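Local coordinates for chromosome-partitioning protein ParB (Caulobacter vibrioides NA1000, PDB 6S6H) that takes part in chromosome partition and, through the DNA-binding domain present here, grips the centromeric parS site, at residues A76-A81 / L100-T105. Numbering follows the deposited sequence.
Sequences AGHARA and LSVRET. With nucleotides of chain C.
V102 lays CG2 over one face of the H78 imidazole, 3.6 Å from the ring centroid and only 8° off the ring normal, a well-centred CH-pi contact. With CG beside the backbone N of H78, chi1 -67° carries the ring across, bringing NE2 beside L100 O, to which it donates at 2.9 Å. That bond is bent, 134° at the hydrogen, and the oxygen is tilted from the ring plane. At the ring edge, in plane, lies T105 OG1, itself a donor to S101 O at 2.7 Å; T105 N reaches the same oxygen from the opposite face of its carbonyl plane, giving it two donors. A81 CB meets T105 CG2, and V102 CG1 packs on G77 O. Close approach at G77 leaves no room for a side chain: a CB there would collide with V102 CG2 and the DT12 methyl of chain C.

The second shell fixes both partners. T75 OG1 bonds H78 ND1, so both ring nitrogens are engaged, while I95 of helix 88-98 backs H78 and T105. A capping box starts helix 102-110: E104 N donates to S101 OG, and S101 N to E104 OE1.

The two helices present one surface to DNA chain C. Near their N-termini, backbone groups bind phosphates: V102 N donates almost straight to OP2 of DG11, and G77 N to OP2 of DT12. Arginines read major-groove base edges, R80 with NH1 on N7 (3.0 Å) and NH2 on O6 (2.8 Å) of DG13, R103, salt-bridged to E106, with NH2 on O4 of DT12, as the DNA-binding ParB HTH domain holds parS.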
loop_
_atom_site.group_PDB
_atom_site.type_symbol
_atom_site.label_atom_id
_atom_site.label_comp_id
_atom_site.label_asym_id
_atom_site.label_seq_id
_atom_site.Cartn_x
_atom_site.Cartn_y
_atom_site.Cartn_z
ATOM N N ALA B 76 0.523 -8.099 -3.194
ATOM C CA ALA B 76 1.016 -8.700 -1.932
ATOM C C ALA B 76 -0.173 -9.109 -1.051
ATOM O O ALA B 76 -0.093 -10.177 -0.428
ATOM C CB ALA B 76 1.921 -7.722 -1.222
ATOM N N GLY B 77 -1.225 -8.282 -1.012
ATOM C CA GLY B 77 -2.462 -8.508 -0.235
ATOM C C GLY B 77 -3.173 -9.788 -0.645
ATOM O O GLY B 77 -3.583 -10.551 0.254
ATOM N N HIS B 78 -3.317 -10.018 -1.953
ATOM C CA HIS B 78 -3.921 -11.246 -2.537
ATOM C C HIS B 78 -3.093 -12.470 -2.134
ATOM O O HIS B 78 -3.674 -13.433 -1.594
ATOM C CB HIS B 78 -4.027 -11.127 -4.065
ATOM C CG HIS B 78 -4.997 -10.095 -4.536
ATOM N ND1 HIS B 78 -4.585 -8.885 -5.057
ATOM C CD2 HIS B 78 -6.348 -10.085 -4.561
ATOM C CE1 HIS B 78 -5.640 -8.169 -5.382
ATOM N NE2 HIS B 78 -6.736 -8.884 -5.091
ATOM N N ALA B 79 -1.779 -12.418 -2.383
ATOM C CA ALA B 79 -0.817 -13.526 -2.173
ATOM C C ALA B 79 -0.823 -13.964 -0.703
ATOM O O ALA B 79 -0.931 -15.184 -0.449
ATOM C CB ALA B 79 0.560 -13.095 -2.610
ATOM N N ARG B 80 -0.702 -13.009 0.224
ATOM C CA ARG B 80 -0.676 -13.261 1.691
ATOM C C ARG B 80 -1.992 -13.925 2.123
ATOM O O ARG B 80 -1.939 -14.872 2.934
ATOM C CB ARG B 80 -0.455 -11.946 2.439
ATOM C CG ARG B 80 -0.209 -12.100 3.932
ATOM C CD ARG B 80 -0.255 -10.745 4.609
ATOM N NE ARG B 80 -1.598 -10.178 4.571
ATOM C CZ ARG B 80 -1.895 -8.881 4.656
ATOM N NH1 ARG B 80 -0.940 -7.972 4.768
ATOM N NH2 ARG B 80 -3.160 -8.498 4.614
ATOM N N ALA B 81 -3.123 -13.462 1.579
ATOM C CA ALA B 81 -4.489 -13.920 1.929
ATOM C C ALA B 81 -4.670 -15.413 1.615
ATOM O O ALA B 81 -5.534 -16.026 2.258
ATOM C CB ALA B 81 -5.517 -13.076 1.209
ATOM N N LEU B 100 -11.052 -10.520 -8.241
ATOM C CA LEU B 100 -11.427 -10.410 -6.806
ATOM C C LEU B 100 -10.550 -9.357 -6.120
ATOM O O LEU B 100 -9.326 -9.368 -6.341
ATOM C CB LEU B 100 -11.252 -11.766 -6.114
ATOM C CG LEU B 100 -12.067 -12.931 -6.680
ATOM C CD1 LEU B 100 -11.830 -14.193 -5.862
ATOM C CD2 LEU B 100 -13.550 -12.599 -6.730
ATOM N N SER B 101 -11.168 -8.498 -5.307
ATOM C CA SER B 101 -10.491 -7.614 -4.325
ATOM C C SER B 101 -9.781 -8.481 -3.283
ATOM O O SER B 101 -10.081 -9.694 -3.219
ATOM C CB SER B 101 -11.478 -6.683 -3.667
ATOM O OG SER B 101 -12.381 -7.407 -2.845
ATOM N N VAL B 102 -8.891 -7.880 -2.487
ATOM C CA VAL B 102 -8.184 -8.572 -1.370
ATOM C C VAL B 102 -9.218 -8.960 -0.302
ATOM O O VAL B 102 -9.079 -10.043 0.288
ATOM C CB VAL B 102 -7.048 -7.707 -0.788
ATOM C CG1 VAL B 102 -6.433 -8.350 0.445
ATOM C CG2 VAL B 102 -5.976 -7.420 -1.829
ATOM N N ARG B 103 -10.227 -8.117 -0.082
ATOM C CA ARG B 103 -11.335 -8.375 0.877
ATOM C C ARG B 103 -12.113 -9.622 0.431
ATOM O O ARG B 103 -12.346 -10.513 1.275
ATOM C CB ARG B 103 -12.242 -7.143 0.992
ATOM C CG ARG B 103 -12.509 -6.707 2.425
ATOM C CD ARG B 103 -11.435 -5.783 2.969
ATOM N NE ARG B 103 -10.126 -6.426 3.036
ATOM C CZ ARG B 103 -8.959 -5.807 2.865
ATOM N NH1 ARG B 103 -8.909 -4.512 2.600
ATOM N NH2 ARG B 103 -7.831 -6.491 2.948
ATOM N N GLU B 104 -12.491 -9.688 -0.848
ATOM C CA GLU B 104 -13.209 -10.847 -1.448
ATOM C C GLU B 104 -12.316 -12.090 -1.367
ATOM O O GLU B 104 -12.845 -13.181 -1.083
ATOM C CB GLU B 104 -13.619 -10.539 -2.890
ATOM C CG GLU B 104 -14.806 -9.594 -2.988
ATOM C CD GLU B 104 -15.149 -9.120 -4.390
ATOM O OE1 GLU B 104 -14.218 -8.970 -5.202
ATOM O OE2 GLU B 104 -16.351 -8.903 -4.665
ATOM N N THR B 105 -11.009 -11.923 -1.597
ATOM C CA THR B 105 -9.997 -13.010 -1.556
ATOM C C THR B 105 -9.915 -13.583 -0.134
ATOM O O THR B 105 -9.852 -14.815 -0.005
ATOM C CB THR B 105 -8.639 -12.510 -2.068
ATOM O OG1 THR B 105 -8.832 -12.044 -3.404
ATOM C CG2 THR B 105 -7.562 -13.573 -2.043
ATOM P P DG C 11 -7.591 -4.624 -4.099
ATOM O OP1 DG C 11 -7.404 -5.489 -5.293
ATOM O OP2 DG C 11 -8.395 -5.132 -2.955
ATOM O "O5'" DG C 11 -6.193 -4.149 -3.499
ATOM C "C5'" DG C 11 -5.202 -3.525 -4.326
ATOM C "C4'" DG C 11 -4.103 -2.947 -3.467
ATOM O "O4'" DG C 11 -4.675 -2.122 -2.423
ATOM C "C3'" DG C 11 -3.221 -3.973 -2.752
ATOM O "O3'" DG C 11 -1.871 -3.484 -2.761
ATOM C "C2'" DG C 11 -3.858 -4.071 -1.375
ATOM C "C1'" DG C 11 -4.383 -2.663 -1.142
ATOM N N9 DG C 11 -5.601 -2.594 -0.344
ATOM C C8 DG C 11 -6.711 -3.399 -0.450
ATOM N N7 DG C 11 -7.658 -3.077 0.389
ATOM C C5 DG C 11 -7.141 -1.998 1.093
ATOM C C6 DG C 11 -7.704 -1.235 2.147
ATOM O O6 DG C 11 -8.812 -1.358 2.682
ATOM N N1 DG C 11 -6.837 -0.234 2.574
ATOM C C2 DG C 11 -5.588 0.001 2.057
ATOM N N2 DG C 11 -4.903 1.015 2.603
ATOM N N3 DG C 11 -5.048 -0.709 1.078
ATOM C C4 DG C 11 -5.875 -1.685 0.647
ATOM P P DT C 12 -0.730 -4.148 -1.863
ATOM O OP1 DT C 12 0.564 -3.953 -2.562
ATOM O OP2 DT C 12 -1.157 -5.518 -1.471
ATOM O "O5'" DT C 12 -0.713 -3.227 -0.568
ATOM C "C5'" DT C 12 -0.420 -1.835 -0.691
ATOM C "C4'" DT C 12 -0.084 -1.237 0.654
ATOM O "O4'" DT C 12 -1.262 -1.182 1.488
ATOM C "C3'" DT C 12 0.976 -1.978 1.463
ATOM O "O3'" DT C 12 1.787 -0.975 2.074
ATOM C "C2'" DT C 12 0.169 -2.778 2.470
ATOM C "C1'" DT C 12 -1.076 -1.922 2.686
ATOM N N1 DT C 12 -2.344 -2.642 2.959
ATOM C C2 DT C 12 -3.227 -2.076 3.849
ATOM O O2 DT C 12 -2.986 -1.052 4.468
ATOM N N3 DT C 12 -4.404 -2.767 4.005
ATOM C C4 DT C 12 -4.781 -3.931 3.359
ATOM O O4 DT C 12 -5.870 -4.444 3.606
ATOM C C5 DT C 12 -3.807 -4.465 2.434
ATOM C C7 DT C 12 -4.125 -5.725 1.692
ATOM C C6 DT C 12 -2.663 -3.791 2.267
ATOM P P DG C 13 3.175 -1.348 2.756
ATOM O OP1 DG C 13 4.102 -0.203 2.558
ATOM O OP2 DG C 13 3.567 -2.710 2.306
ATOM O "O5'" DG C 13 2.791 -1.396 4.300
ATOM C "C5'" DG C 13 2.409 -0.186 4.977
ATOM C "C4'" DG C 13 1.679 -0.505 6.262
ATOM O "O4'" DG C 13 0.504 -1.300 5.984
ATOM C "C3'" DG C 13 2.493 -1.284 7.300
ATOM O "O3'" DG C 13 2.479 -0.486 8.490
ATOM C "C2'" DG C 13 1.783 -2.628 7.393
ATOM C "C1'" DG C 13 0.363 -2.264 7.012
ATOM N N9 DG C 13 -0.489 -3.335 6.499
ATOM C C8 DG C 13 -0.167 -4.265 5.541
ATOM N N7 DG C 13 -1.157 -5.065 5.250
ATOM C C5 DG C 13 -2.203 -4.624 6.049
ATOM C C6 DG C 13 -3.535 -5.104 6.172
ATOM O O6 DG C 13 -4.075 -6.046 5.578
ATOM N N1 DG C 13 -4.261 -4.365 7.101
ATOM C C2 DG C 13 -3.770 -3.304 7.824
ATOM N N2 DG C 13 -4.625 -2.723 8.675
ATOM N N3 DG C 13 -2.534 -2.844 7.715
ATOM C C4 DG C 13 -1.810 -3.547 6.818
#